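Local coordinates for protein enolase from the environmental genome shotgun sequencing of the Sargasso Sea (PDB 2QGY) that binds magnesium and is of unproven function, but probably belongs to the mandelate racemase and muconate lactonizing branch of the enolase superfamily, at residues E48-A53 with S116-N121; A111-S116 with N125-K130; G280-I285 with L315-S320; V309-M314 with L343-I348; K35-K40 with I65-L70. All coordinates share one frame; numbering follows the deposited sequence.

Contact 1: E48-A53 with S116-N121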
# COMPACT_ATOMS: atom_id res chain seq x y z
N GLU A 48 -17.67 21.31 11.45
CA GLU A 48 -17.83 20.04 10.75
C GLU A 48 -16.97 20.03 9.50
O GLU A 48 -16.94 21.01 8.74
CB GLU A 48 -19.29 19.85 10.32
CG GLU A 48 -20.27 19.70 11.46
CD GLU A 48 -21.66 19.31 10.97
OE1 GLU A 48 -22.04 19.67 9.83
OE2 GLU A 48 -22.40 18.65 11.74
N GLY A 49 -16.26 18.93 9.30
CA GLY A 49 -15.49 18.77 8.06
C GLY A 49 -15.81 17.44 7.40
O GLY A 49 -15.86 16.41 8.06
N TRP A 50 -15.91 17.47 6.07
CA TRP A 50 -16.23 16.29 5.28
C TRP A 50 -15.01 15.81 4.49
O TRP A 50 -14.27 16.62 3.92
CB TRP A 50 -17.34 16.61 4.30
CG TRP A 50 -18.65 16.83 4.95
CD1 TRP A 50 -19.16 18.01 5.42
CD2 TRP A 50 -19.65 15.83 5.18
NE1 TRP A 50 -20.42 17.80 5.95
CE2 TRP A 50 -20.74 16.48 5.81
CE3 TRP A 50 -19.72 14.45 4.92
CZ2 TRP A 50 -21.92 15.78 6.17
CZ3 TRP A 50 -20.87 13.75 5.29
CH2 TRP A 50 -21.96 14.42 5.92
N GLY A 51 -14.85 14.48 4.48
CA GLY A 51 -13.75 13.80 3.76
C GLY A 51 -14.33 12.61 3.03
O GLY A 51 -15.46 12.17 3.27
N GLU A 52 -13.53 12.07 2.12
CA GLU A 52 -13.91 10.88 1.37
C GLU A 52 -12.62 10.12 1.09
O GLU A 52 -11.62 10.75 0.77
CB GLU A 52 -14.61 11.26 0.07
CG GLU A 52 -15.08 10.01 -0.72
CD GLU A 52 -16.13 10.25 -1.80
OE1 GLU A 52 -16.63 11.40 -2.00
OE2 GLU A 52 -16.46 9.24 -2.48
N ALA A 53 -12.64 8.80 1.29
CA ALA A 53 -11.49 7.93 1.03
C ALA A 53 -11.72 7.21 -0.28
O ALA A 53 -12.86 6.83 -0.59
CB ALA A 53 -11.34 6.86 2.13
N SER A 116 -10.67 23.81 8.09
CA SER A 116 -9.79 24.99 7.95
C SER A 116 -10.40 26.08 7.08
O SER A 116 -10.31 27.29 7.41
CB SER A 116 -8.40 24.57 7.45
OG SER A 116 -7.81 23.79 8.47
N GLY A 117 -11.02 25.68 5.98
CA GLY A 117 -11.77 26.60 5.12
C GLY A 117 -12.90 27.29 5.87
O GLY A 117 -13.14 28.50 5.70
N LYS A 118 -13.63 26.51 6.67
CA LYS A 118 -14.74 27.04 7.46
C LYS A 118 -14.27 27.99 8.55
O LYS A 118 -14.96 28.97 8.84
CB LYS A 118 -15.60 25.91 8.06
CG LYS A 118 -16.49 25.26 6.99
CD LYS A 118 -17.17 23.98 7.47
CE LYS A 118 -17.83 23.28 6.28
NZ LYS A 118 -18.25 21.85 6.51
N LEU A 119 -13.14 27.69 9.17
CA LEU A 119 -12.56 28.59 10.18
C LEU A 119 -12.12 29.95 9.62
O LEU A 119 -12.19 30.99 10.30
CB LEU A 119 -11.43 27.89 10.91
CG LEU A 119 -11.86 26.73 11.82
CD1 LEU A 119 -10.66 25.96 12.29
CD2 LEU A 119 -12.66 27.25 13.03
N LYS A 120 -11.66 29.95 8.37
CA LYS A 120 -11.28 31.18 7.66
C LYS A 120 -12.44 31.80 6.87
O LYS A 120 -12.30 32.88 6.30
CB LYS A 120 -10.13 30.86 6.70
CG LYS A 120 -8.84 30.51 7.38
CD LYS A 120 -7.88 31.71 7.47
CE LYS A 120 -7.47 32.20 6.07
NZ LYS A 120 -6.16 32.93 6.06
N ASN A 121 -13.57 31.12 6.84
CA ASN A 121 -14.71 31.50 5.99
C ASN A 121 -14.32 31.70 4.53
O ASN A 121 -14.70 32.69 3.87
CB ASN A 121 -15.48 32.72 6.53
CG ASN A 121 -16.85 32.87 5.89
OD1 ASN A 121 -17.56 31.88 5.67
ND2 ASN A 121 -17.24 34.12 5.59
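Lys118 reaches from helix 99-120 to the strand 48-53 and meets it with the end of its side chain. The one hydrogen bond across the contact runs from Lys118 NZ to the backbone oxygen of Glu48, Lys118 NZ to Glu48 O being 2.7 Å. The donor stands above the carbonyl plane, 43° out of it, with a C=O...N angle of 137°, so the approach is bent. The chain of Lys118 is extended beyond CG, which carries the ammonium group across the 8.8 Å between the short strand and helix axes.

Charge pairing adds a second grip on the same nitrogen: Lys118 NZ also forms a salt bridge with Asp114, one turn earlier in the helix, and this carboxylate accepts a hydrogen bond from Trp50 N in the strand. The carboxylate of Glu48 is turned to another partner, Lys40 on the adjacent strand, and its OE1 stays 5.5 Å from Lys118 NZ.

Van der Waals contact is slight: Lys118 NZ lies at the edge of the Trp50 indole, near its plane, 4.1 Å from Trp50 CD1, and Lys118 CD passes 3.2 Å from Glu48 O.

The pattern fastens the antiparallel sheet of the N-terminal domain to its long helix. A lysine held by a peptide oxygen and a carboxylate probably stays protonated, and its charge would polarise the Glu48 carbonyl.

Contact 2: A111-S116 with N125-K130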
# COMPACT_ATOMS: atom_id res chain seq x y z
N ALA A 111 -10.99 16.30 5.26
CA ALA A 111 -11.94 16.88 6.26
C ALA A 111 -11.33 18.05 7.06
O ALA A 111 -12.04 19.01 7.41
CB ALA A 111 -12.46 15.82 7.20
N LEU A 112 -10.04 17.93 7.39
CA LEU A 112 -9.35 19.01 8.11
C LEU A 112 -9.22 20.27 7.24
O LEU A 112 -9.30 21.41 7.73
CB LEU A 112 -8.00 18.53 8.65
CG LEU A 112 -7.96 17.37 9.67
CD1 LEU A 112 -6.57 17.09 10.14
CD2 LEU A 112 -8.92 17.57 10.90
N TRP A 113 -9.04 20.08 5.93
CA TRP A 113 -9.04 21.20 4.99
C TRP A 113 -10.40 21.88 4.93
O TRP A 113 -10.46 23.12 4.83
CB TRP A 113 -8.63 20.77 3.57
CG TRP A 113 -7.14 20.66 3.39
CD1 TRP A 113 -6.41 19.51 3.34
CD2 TRP A 113 -6.19 21.74 3.23
NE1 TRP A 113 -5.07 19.79 3.15
CE2 TRP A 113 -4.91 21.15 3.09
CE3 TRP A 113 -6.31 23.13 3.20
CZ2 TRP A 113 -3.75 21.91 2.92
CZ3 TRP A 113 -5.15 23.89 3.03
CH2 TRP A 113 -3.89 23.28 2.89
N ASP A 114 -11.47 21.09 4.95
CA ASP A 114 -12.83 21.62 4.92
C ASP A 114 -13.01 22.50 6.17
O ASP A 114 -13.49 23.66 6.10
CB ASP A 114 -13.82 20.44 4.93
CG ASP A 114 -15.28 20.86 4.65
OD1 ASP A 114 -15.50 21.91 3.99
OD2 ASP A 114 -16.21 20.13 5.04
N ILE A 115 -12.64 21.92 7.30
CA ILE A 115 -12.72 22.62 8.62
C ILE A 115 -11.91 23.92 8.55
O ILE A 115 -12.42 25.00 8.88
CB ILE A 115 -12.23 21.71 9.77
CG1 ILE A 115 -13.30 20.64 10.02
CG2 ILE A 115 -11.93 22.55 11.09
CD1 ILE A 115 -12.81 19.39 10.77
N SER A 116 -10.67 23.81 8.09
CA SER A 116 -9.79 24.99 7.95
C SER A 116 -10.40 26.08 7.08
O SER A 116 -10.31 27.29 7.41
CB SER A 116 -8.40 24.57 7.45
OG SER A 116 -7.81 23.79 8.47
N ASN A 125 -10.16 26.52 -2.37
CA ASN A 125 -9.21 26.97 -3.38
C ASN A 125 -8.54 28.29 -2.97
O ASN A 125 -7.36 28.49 -3.25
CB ASN A 125 -9.76 26.96 -4.82
CG ASN A 125 -11.06 27.76 -5.01
OD1 ASN A 125 -11.56 28.39 -4.10
ND2 ASN A 125 -11.60 27.75 -6.25
N SER A 126 -9.27 29.13 -2.26
CA SER A 126 -8.74 30.40 -1.73
C SER A 126 -7.72 30.21 -0.61
O SER A 126 -6.88 31.10 -0.38
CB SER A 126 -9.89 31.31 -1.27
OG SER A 126 -10.57 31.85 -2.40
N LEU A 127 -7.77 29.07 0.08
CA LEU A 127 -6.73 28.67 1.01
C LEU A 127 -5.49 28.15 0.29
O LEU A 127 -4.39 28.15 0.84
CB LEU A 127 -7.22 27.56 1.94
CG LEU A 127 -8.27 27.83 3.02
CD1 LEU A 127 -8.19 26.68 4.04
CD2 LEU A 127 -8.12 29.16 3.73
N LEU A 128 -5.69 27.67 -0.92
CA LEU A 128 -4.62 27.00 -1.64
C LEU A 128 -3.79 27.96 -2.48
O LEU A 128 -2.57 27.81 -2.58
CB LEU A 128 -5.17 25.85 -2.50
CG LEU A 128 -5.93 24.72 -1.79
CD1 LEU A 128 -6.21 23.58 -2.77
CD2 LEU A 128 -5.17 24.18 -0.58
N THR A 129 -4.44 28.95 -3.08
CA THR A 129 -3.73 29.94 -3.88
C THR A 129 -4.42 31.28 -3.79
O THR A 129 -5.61 31.34 -3.47
CB THR A 129 -3.62 29.53 -5.38
OG1 THR A 129 -2.77 30.44 -6.07
CG2 THR A 129 -5.00 29.54 -6.06
N LYS A 130 -3.78 32.41 -4.10
CA LYS A 130 -4.48 33.72 -3.90
C LYS A 130 -5.74 33.97 -4.77
O LYS A 130 -6.73 34.54 -4.31
CB LYS A 130 -3.52 34.91 -4.05
CG LYS A 130 -4.06 36.23 -3.46
CD LYS A 130 -3.67 37.43 -4.32
CE LYS A 130 -3.91 38.75 -3.60
NZ LYS A 130 -3.83 39.91 -4.53
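Ser116 and Leu127 mark the nearest backbone approach, their CA atoms 8.4 Å apart, where helix 99-120 faces the short helix 124-128 that follows it. The two helices follow each other in the N-terminal domain, joined by a brief connection. Within the first segment Leu112 O accepts both Ser116 N and Ser116 OG, from opposite faces of its plane; the hydroxyl bond, Ser116 OG to Leu112 O, measures 2.9 Å. The second helix ends with Leu128 N and Thr129 N both bonded to Asn125 O.

Trp113 meets both leucines of the second helix. Leu128 lays CD2 over one face of the indole, 4.0 Å from the centroid of the six-membered ring and 27° off its normal, a CH-pi contact. This methyl comes closest to the outer rim of the benzene ring, with Leu128 CD2 3.6 Å from Trp113 CZ3. Leu127 arrives differently: its CD1 sits at the ring edge, near the plane, 4.1 Å from Trp113 CE3. The same methyl rests on the helix backbone, Leu127 CD1 being 3.8 Å from Ser116 C.

Two methyls thus hold the indole, one over a face and one at an edge, while its NE1 bonds to Glu109. With the serine hydroxyl turned back into its own helix, the surface offered to Leu127 is carbon, and this buried contact is wholly apolar.

Contact 3: G280-I285 with L315-S320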
# COMPACT_ATOMS: atom_id res chain seq x y z
N GLY A 280 -2.97 10.29 -0.37
CA GLY A 280 -2.53 10.43 1.03
C GLY A 280 -3.11 11.68 1.66
O GLY A 280 -3.38 11.73 2.88
N GLY A 281 -3.34 12.70 0.81
CA GLY A 281 -3.93 13.96 1.26
C GLY A 281 -3.70 15.05 0.23
O GLY A 281 -3.08 14.81 -0.83
N LEU A 282 -4.16 16.27 0.55
CA LEU A 282 -4.03 17.40 -0.37
C LEU A 282 -2.64 18.03 -0.40
O LEU A 282 -2.19 18.51 -1.45
CB LEU A 282 -5.11 18.45 -0.09
CG LEU A 282 -6.52 17.85 -0.21
CD1 LEU A 282 -7.48 19.03 -0.24
CD2 LEU A 282 -6.68 17.00 -1.51
N ILE A 283 -1.97 18.01 0.75
CA ILE A 283 -0.61 18.55 0.86
C ILE A 283 0.23 17.80 -0.18
O ILE A 283 0.99 18.40 -0.91
CB ILE A 283 -0.05 18.33 2.29
CG1 ILE A 283 -0.70 19.31 3.31
CG2 ILE A 283 1.47 18.43 2.30
CD1 ILE A 283 -0.14 19.18 4.73
N ASP A 284 0.09 16.47 -0.22
CA ASP A 284 0.92 15.68 -1.12
C ASP A 284 0.58 15.83 -2.59
O ASP A 284 1.47 15.80 -3.43
CB ASP A 284 0.95 14.20 -0.68
CG ASP A 284 2.03 13.94 0.38
OD1 ASP A 284 2.79 14.89 0.70
OD2 ASP A 284 2.10 12.81 0.91
N ILE A 285 -0.70 15.98 -2.90
CA ILE A 285 -1.10 16.22 -4.28
C ILE A 285 -0.56 17.57 -4.76
O ILE A 285 -0.01 17.70 -5.86
CB ILE A 285 -2.64 16.19 -4.39
CG1 ILE A 285 -3.11 14.74 -4.30
CG2 ILE A 285 -3.14 16.85 -5.70
CD1 ILE A 285 -4.57 14.55 -4.49
N LEU A 315 -11.93 19.50 -7.65
CA LEU A 315 -12.14 20.77 -8.34
C LEU A 315 -11.40 21.90 -7.67
O LEU A 315 -10.75 22.73 -8.35
CB LEU A 315 -13.64 21.07 -8.49
CG LEU A 315 -14.47 20.05 -9.26
CD1 LEU A 315 -15.92 20.49 -9.32
CD2 LEU A 315 -13.89 19.83 -10.69
N HIS A 316 -11.46 21.96 -6.34
CA HIS A 316 -10.72 23.00 -5.61
C HIS A 316 -9.20 22.89 -5.87
O HIS A 316 -8.52 23.89 -6.12
CB HIS A 316 -11.03 22.95 -4.12
CG HIS A 316 -12.34 23.59 -3.75
ND1 HIS A 316 -12.49 24.96 -3.64
CD2 HIS A 316 -13.56 23.06 -3.48
CE1 HIS A 316 -13.74 25.23 -3.29
NE2 HIS A 316 -14.41 24.10 -3.21
N VAL A 317 -8.66 21.67 -5.85
CA VAL A 317 -7.24 21.49 -6.11
C VAL A 317 -6.91 21.93 -7.54
O VAL A 317 -5.99 22.72 -7.75
CB VAL A 317 -6.75 20.04 -5.88
CG1 VAL A 317 -5.30 19.81 -6.47
CG2 VAL A 317 -6.71 19.79 -4.42
N CYS A 318 -7.69 21.44 -8.51
CA CYS A 318 -7.44 21.74 -9.92
C CYS A 318 -7.48 23.23 -10.23
O CYS A 318 -6.71 23.72 -11.05
CB CYS A 318 -8.41 21.01 -10.85
SG CYS A 318 -8.08 19.24 -10.93
N SER A 319 -8.39 23.94 -9.55
CA SER A 319 -8.53 25.39 -9.74
C SER A 319 -7.36 26.19 -9.17
O SER A 319 -7.18 27.37 -9.53
CB SER A 319 -9.85 25.89 -9.15
OG SER A 319 -9.79 25.99 -7.75
N SER A 320 -6.53 25.52 -8.36
CA SER A 320 -5.49 26.19 -7.60
C SER A 320 -4.09 25.89 -8.12
O SER A 320 -3.13 26.47 -7.63
CB SER A 320 -5.59 25.81 -6.13
OG SER A 320 -4.94 24.59 -5.86
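Val317 meets both Leu282 and Ile285, residues one helical turn apart that face the helix 309-320 from the start of helix 282-294. The second segment begins with Leu315, which packs on Ala352 and Ile354 of strand 351-354. At His316 the ring leads away from the other segment, and ND1 accepts a hydrogen bond from Asn125 N.

At Val317 the two methyls divide the work. CG1, anti to the backbone N (chi1 167°), presses on Ile285, with Val317 CG1 3.7 Å from Ile285 CG2. CG2 turns to the leucine, and Val317 CG2 stands 4.0 Å from Leu282 CD2. The branched end of the valine therefore spans one turn of the facing helix, whose N-cap is Gly281.

Ser319 folds its hydroxyl back onto the helix: Ser319 OG bonds to His316 O at 2.9 Å and also pairs with the side-chain amide of Asn125. Ser320 N donates to Val317 O, and in one of the two conformers of this serine its OG reaches the same carbonyl oxygen.

The contact joins successive helices of the C-terminal TIM-like barrel, linked through strand 298-299. Around it, Leu282 also touches Ile110 and Trp113 of helix 99-120 and Leu124 of helix 124-128, so the pair lies between the N-terminal domain's helices and strand 351-354, which pairs with strand 345-348.

Contact 4: V309-M314 with L343-I348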
# COMPACT_ATOMS: atom_id res chain seq x y z
N VAL A 309 -18.04 14.72 -2.13
CA VAL A 309 -16.88 15.23 -1.36
C VAL A 309 -15.56 15.14 -2.16
O VAL A 309 -14.86 16.14 -2.34
CB VAL A 309 -16.73 14.51 0.03
CG1 VAL A 309 -15.58 15.07 0.80
CG2 VAL A 309 -18.03 14.68 0.86
N SER A 310 -15.25 13.96 -2.67
CA SER A 310 -14.06 13.79 -3.54
C SER A 310 -14.07 14.72 -4.74
O SER A 310 -13.05 15.37 -5.04
CB SER A 310 -13.95 12.36 -4.03
OG SER A 310 -13.70 11.47 -2.97
N ALA A 311 -15.19 14.81 -5.45
CA ALA A 311 -15.23 15.70 -6.63
C ALA A 311 -14.97 17.15 -6.22
O ALA A 311 -14.24 17.87 -6.92
CB ALA A 311 -16.56 15.56 -7.44
N SER A 312 -15.55 17.61 -5.11
CA SER A 312 -15.33 18.99 -4.69
C SER A 312 -13.87 19.27 -4.35
O SER A 312 -13.33 20.30 -4.74
CB SER A 312 -16.21 19.35 -3.50
OG SER A 312 -16.02 20.72 -3.19
N ALA A 313 -13.24 18.35 -3.61
CA ALA A 313 -11.80 18.49 -3.31
C ALA A 313 -10.99 18.56 -4.61
O ALA A 313 -10.09 19.41 -4.76
CB ALA A 313 -11.34 17.31 -2.46
N MET A 314 -11.32 17.68 -5.55
CA MET A 314 -10.60 17.64 -6.82
C MET A 314 -10.71 18.99 -7.53
O MET A 314 -9.72 19.55 -8.00
CB MET A 314 -11.16 16.52 -7.72
CG MET A 314 -10.52 16.41 -9.15
SD MET A 314 -11.28 15.23 -10.25
CE MET A 314 -12.96 15.85 -10.37
N LEU A 343 -24.88 19.31 -4.65
CA LEU A 343 -23.49 19.38 -5.12
C LEU A 343 -22.96 20.80 -5.18
O LEU A 343 -23.67 21.71 -5.62
CB LEU A 343 -23.34 18.73 -6.50
CG LEU A 343 -23.78 17.28 -6.64
CD1 LEU A 343 -23.47 16.78 -8.05
CD2 LEU A 343 -23.13 16.39 -5.60
N PRO A 344 -21.69 21.01 -4.74
CA PRO A 344 -21.15 22.37 -4.68
C PRO A 344 -20.54 22.87 -6.00
O PRO A 344 -19.71 23.79 -6.01
CB PRO A 344 -20.07 22.24 -3.60
CG PRO A 344 -19.55 20.88 -3.78
CD PRO A 344 -20.72 20.01 -4.26
N PHE A 345 -20.94 22.27 -7.11
CA PHE A 345 -20.49 22.71 -8.42
C PHE A 345 -21.59 22.42 -9.43
O PHE A 345 -22.47 21.58 -9.18
CB PHE A 345 -19.19 21.97 -8.80
CG PHE A 345 -19.32 20.47 -8.77
CD1 PHE A 345 -19.73 19.77 -9.91
CD2 PHE A 345 -19.03 19.74 -7.61
CE1 PHE A 345 -19.88 18.35 -9.88
CE2 PHE A 345 -19.17 18.34 -7.58
CZ PHE A 345 -19.59 17.65 -8.72
N ASP A 346 -21.54 23.11 -10.56
CA ASP A 346 -22.40 22.87 -11.70
C ASP A 346 -21.53 22.53 -12.90
O ASP A 346 -20.56 23.25 -13.17
CB ASP A 346 -23.17 24.15 -12.01
CG ASP A 346 -24.25 24.42 -11.00
OD1 ASP A 346 -25.24 23.66 -11.02
OD2 ASP A 346 -24.11 25.38 -10.20
N ILE A 347 -21.83 21.43 -13.58
CA ILE A 347 -21.13 21.09 -14.82
C ILE A 347 -21.87 21.85 -15.90
O ILE A 347 -23.08 21.67 -16.08
CB ILE A 347 -21.17 19.57 -15.13
CG1 ILE A 347 -20.61 18.72 -13.95
CG2 ILE A 347 -20.55 19.26 -16.54
CD1 ILE A 347 -19.18 18.91 -13.57
N ILE A 348 -21.15 22.76 -16.58
CA ILE A 348 -21.72 23.51 -17.71
C ILE A 348 -20.85 23.26 -18.95
O ILE A 348 -19.74 23.76 -19.05
CB ILE A 348 -21.84 25.03 -17.40
CG1 ILE A 348 -22.66 25.26 -16.11
CG2 ILE A 348 -22.50 25.77 -18.57
CD1 ILE A 348 -22.58 26.68 -15.57
O HOH W 1 -16.68 22.27 -5.72
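Ser312 OG is gripped by a water, which donates to it at 3.0 Å, and it is also hydrogen-bonded to the backbone oxygen of Leu360. The same water reaches the other segment through a weak bond, donating to Pro344 O at 3.4 Å, and so bridges helix 309-320 to the residue just before strand 345-348. These elements belong to the TIM-barrel-like C-terminal domain, where the helix is an outer one of the barrel and strand 345-348 pairs with strand 351-354 in an antiparallel hairpin.

The serine hydroxyl lies anti to the backbone N (chi1 -176°), which brings it alongside the proline ring: Ser312 OG is 3.6 Å from Pro344 CG, and Ser312 CB is 3.7 Å from that same carbon. One residue earlier, Ala311 supplies the apolar part. Phe345 has CG between its backbone N and carbonyl carbon (chi1 57°), and this rotation sends the far end of the ring to the helix. The alanine methyl approaches obliquely. Proline and phenylalanine, adjacent in sequence, thus cover adjacent residues of one helix turn. Ala311 CB touches two ring carbons almost equally, Phe345 CE2 at 3.8 Å and Phe345 CZ at 3.9 Å.

Contact 5: K35-K40 with I65-L70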
# COMPACT_ATOMS: atom_id res chain seq x y z
N LYS A 35 -18.95 1.08 -3.79
CA LYS A 35 -19.18 1.53 -2.41
C LYS A 35 -18.29 2.76 -2.15
O LYS A 35 -17.08 2.76 -2.49
CB LYS A 35 -18.86 0.42 -1.41
CG LYS A 35 -19.63 -0.87 -1.66
CD LYS A 35 -19.49 -1.83 -0.48
CE LYS A 35 -20.31 -3.12 -0.67
NZ LYS A 35 -19.89 -3.90 -1.86
N PHE A 36 -18.86 3.84 -1.61
CA PHE A 36 -18.07 5.03 -1.26
C PHE A 36 -17.86 5.06 0.26
O PHE A 36 -18.66 4.50 0.99
CB PHE A 36 -18.81 6.30 -1.72
CG PHE A 36 -19.21 6.28 -3.18
CD1 PHE A 36 -18.25 6.11 -4.17
CD2 PHE A 36 -20.54 6.46 -3.56
CE1 PHE A 36 -18.62 6.14 -5.54
CE2 PHE A 36 -20.90 6.49 -4.90
CZ PHE A 36 -19.95 6.32 -5.89
N ILE A 37 -16.79 5.71 0.69
CA ILE A 37 -16.46 5.87 2.10
C ILE A 37 -16.39 7.37 2.33
O ILE A 37 -15.46 8.03 1.89
CB ILE A 37 -15.09 5.24 2.43
CG1 ILE A 37 -15.08 3.76 2.02
CG2 ILE A 37 -14.71 5.50 3.92
CD1 ILE A 37 -13.67 3.08 2.07
N ILE A 38 -17.39 7.89 3.01
CA ILE A 38 -17.50 9.33 3.25
C ILE A 38 -17.46 9.54 4.76
O ILE A 38 -18.09 8.79 5.49
CB ILE A 38 -18.80 9.85 2.66
CG1 ILE A 38 -18.72 9.68 1.12
CG2 ILE A 38 -18.99 11.31 3.04
CD1 ILE A 38 -19.95 10.09 0.38
N ILE A 39 -16.69 10.52 5.23
CA ILE A 39 -16.58 10.77 6.67
C ILE A 39 -16.98 12.20 7.03
O ILE A 39 -16.89 13.11 6.22
CB ILE A 39 -15.15 10.45 7.21
CG1 ILE A 39 -14.16 11.60 6.94
CG2 ILE A 39 -14.63 9.13 6.60
CD1 ILE A 39 -12.80 11.37 7.62
N LYS A 40 -17.40 12.38 8.28
CA LYS A 40 -17.61 13.71 8.81
C LYS A 40 -16.95 13.75 10.18
O LYS A 40 -17.21 12.90 11.02
CB LYS A 40 -19.11 14.02 8.95
CG LYS A 40 -19.32 15.48 9.28
CD LYS A 40 -20.81 15.84 9.51
CE LYS A 40 -21.24 15.62 10.93
NZ LYS A 40 -22.69 16.03 11.05
N ILE A 65 -11.99 1.32 9.50
CA ILE A 65 -11.41 1.00 10.79
C ILE A 65 -10.08 1.72 11.04
O ILE A 65 -9.83 2.23 12.14
CB ILE A 65 -11.30 -0.54 10.99
CG1 ILE A 65 -12.70 -1.16 11.09
CG2 ILE A 65 -10.39 -0.90 12.18
CD1 ILE A 65 -13.62 -0.55 12.15
N ILE A 66 -9.26 1.81 9.99
CA ILE A 66 -8.04 2.60 10.04
C ILE A 66 -8.32 4.09 10.26
O ILE A 66 -7.70 4.71 11.12
CB ILE A 66 -7.16 2.37 8.77
CG1 ILE A 66 -6.64 0.93 8.77
CG2 ILE A 66 -5.98 3.36 8.74
CD1 ILE A 66 -6.03 0.57 7.39
N ILE A 67 -9.26 4.66 9.50
CA ILE A 67 -9.67 6.03 9.77
C ILE A 67 -10.08 6.19 11.23
O ILE A 67 -9.69 7.16 11.89
CB ILE A 67 -10.88 6.46 8.87
CG1 ILE A 67 -10.44 6.52 7.40
CG2 ILE A 67 -11.45 7.84 9.32
CD1 ILE A 67 -11.60 6.64 6.40
N LYS A 68 -10.88 5.25 11.73
CA LYS A 68 -11.33 5.31 13.12
C LYS A 68 -10.15 5.27 14.10
O LYS A 68 -10.12 6.05 15.07
CB LYS A 68 -12.31 4.16 13.44
CG LYS A 68 -12.79 4.19 14.91
CD LYS A 68 -13.97 3.26 15.19
CE LYS A 68 -13.54 1.99 15.93
NZ LYS A 68 -14.69 1.11 16.41
N GLU A 69 -9.17 4.41 13.84
CA GLU A 69 -8.03 4.33 14.75
C GLU A 69 -7.14 5.56 14.72
O GLU A 69 -6.61 6.02 15.77
CB GLU A 69 -7.19 3.07 14.51
CG GLU A 69 -7.86 1.76 14.93
CD GLU A 69 -8.29 1.73 16.40
OE1 GLU A 69 -7.52 2.19 17.27
OE2 GLU A 69 -9.40 1.22 16.70
N LEU A 70 -6.97 6.10 13.52
CA LEU A 70 -6.22 7.34 13.36
C LEU A 70 -6.95 8.48 14.06
O LEU A 70 -6.34 9.29 14.75
CB LEU A 70 -5.99 7.65 11.89
CG LEU A 70 -5.03 6.68 11.20
CD1 LEU A 70 -4.94 6.97 9.69
CD2 LEU A 70 -3.64 6.69 11.80
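Ile67 sets its side chain against Ile37 and Ile39, two residues on the same face of strand 37-43. This is helix-on-sheet packing in the N-terminal alpha+beta domain of the enolase superfamily: helix 60-74 covers the antiparallel sheet, and the contact is made by isoleucines alone.

Ile37 and Ile67 share one conformation, with CG1 anti to the carbonyl carbon and CD1 extended beyond it; Ile39 differs. In Ile67 (chi1 -67°) this shape carries the terminal methyl out from the helix to the sheet. That CD1 settles between the two strand residues, 3.9 Å from Ile39 CG2 and 4.1 Å from Ile37 CG2. Ile39 has its CG1 between the backbone N and the carbonyl carbon (chi1 81°). The turn leaves CG2 facing the helix methyl while CD1 reaches along the other branch of the partner, Ile39 CD1 being 4.1 Å from Ile67 CG2. The two isoleucines hence interlock through both branches. Ile37, with CG1 beside its backbone N, offers CG2 alone to the helix.

Ile38, between them, points away and packs on Trp50 and Glu52 of the neighbouring strand. Ile67 also touches Ile18 of strand 13-21 and Ala104 and Ile108 of helix 99-120, which continue the apolar core. The helix also meets the second subunit, Leu70 packing on Phe58 of that neighbouring subunit. Between strand and helix, the nearest CA atoms, Ile39 CA and Ile67 CA, are 8.9 Å apart.

Overall arrangement
From the N terminus, contact 5 opens first, closing a loop from strand 37-43 through strand 48-53 to helix 60-74. Contact 1 begins inside that loop and ends on helix 99-120, so the two cross; contact 2 crosses contact 1 in turn, sharing Ser116, and closes the short turn to helix 124-128. All three lie within the N-terminal domain. Contacts 3 and 4 come later in the barrel domain and cross each other through helix 309-320. The domains are tied where contact 2 touches contact 3 through Asn125, where Glu52 of contact 1 accepts Ser310 N of contact 4, and where Val309 of contact 4 packs on Ile38 of contact 5.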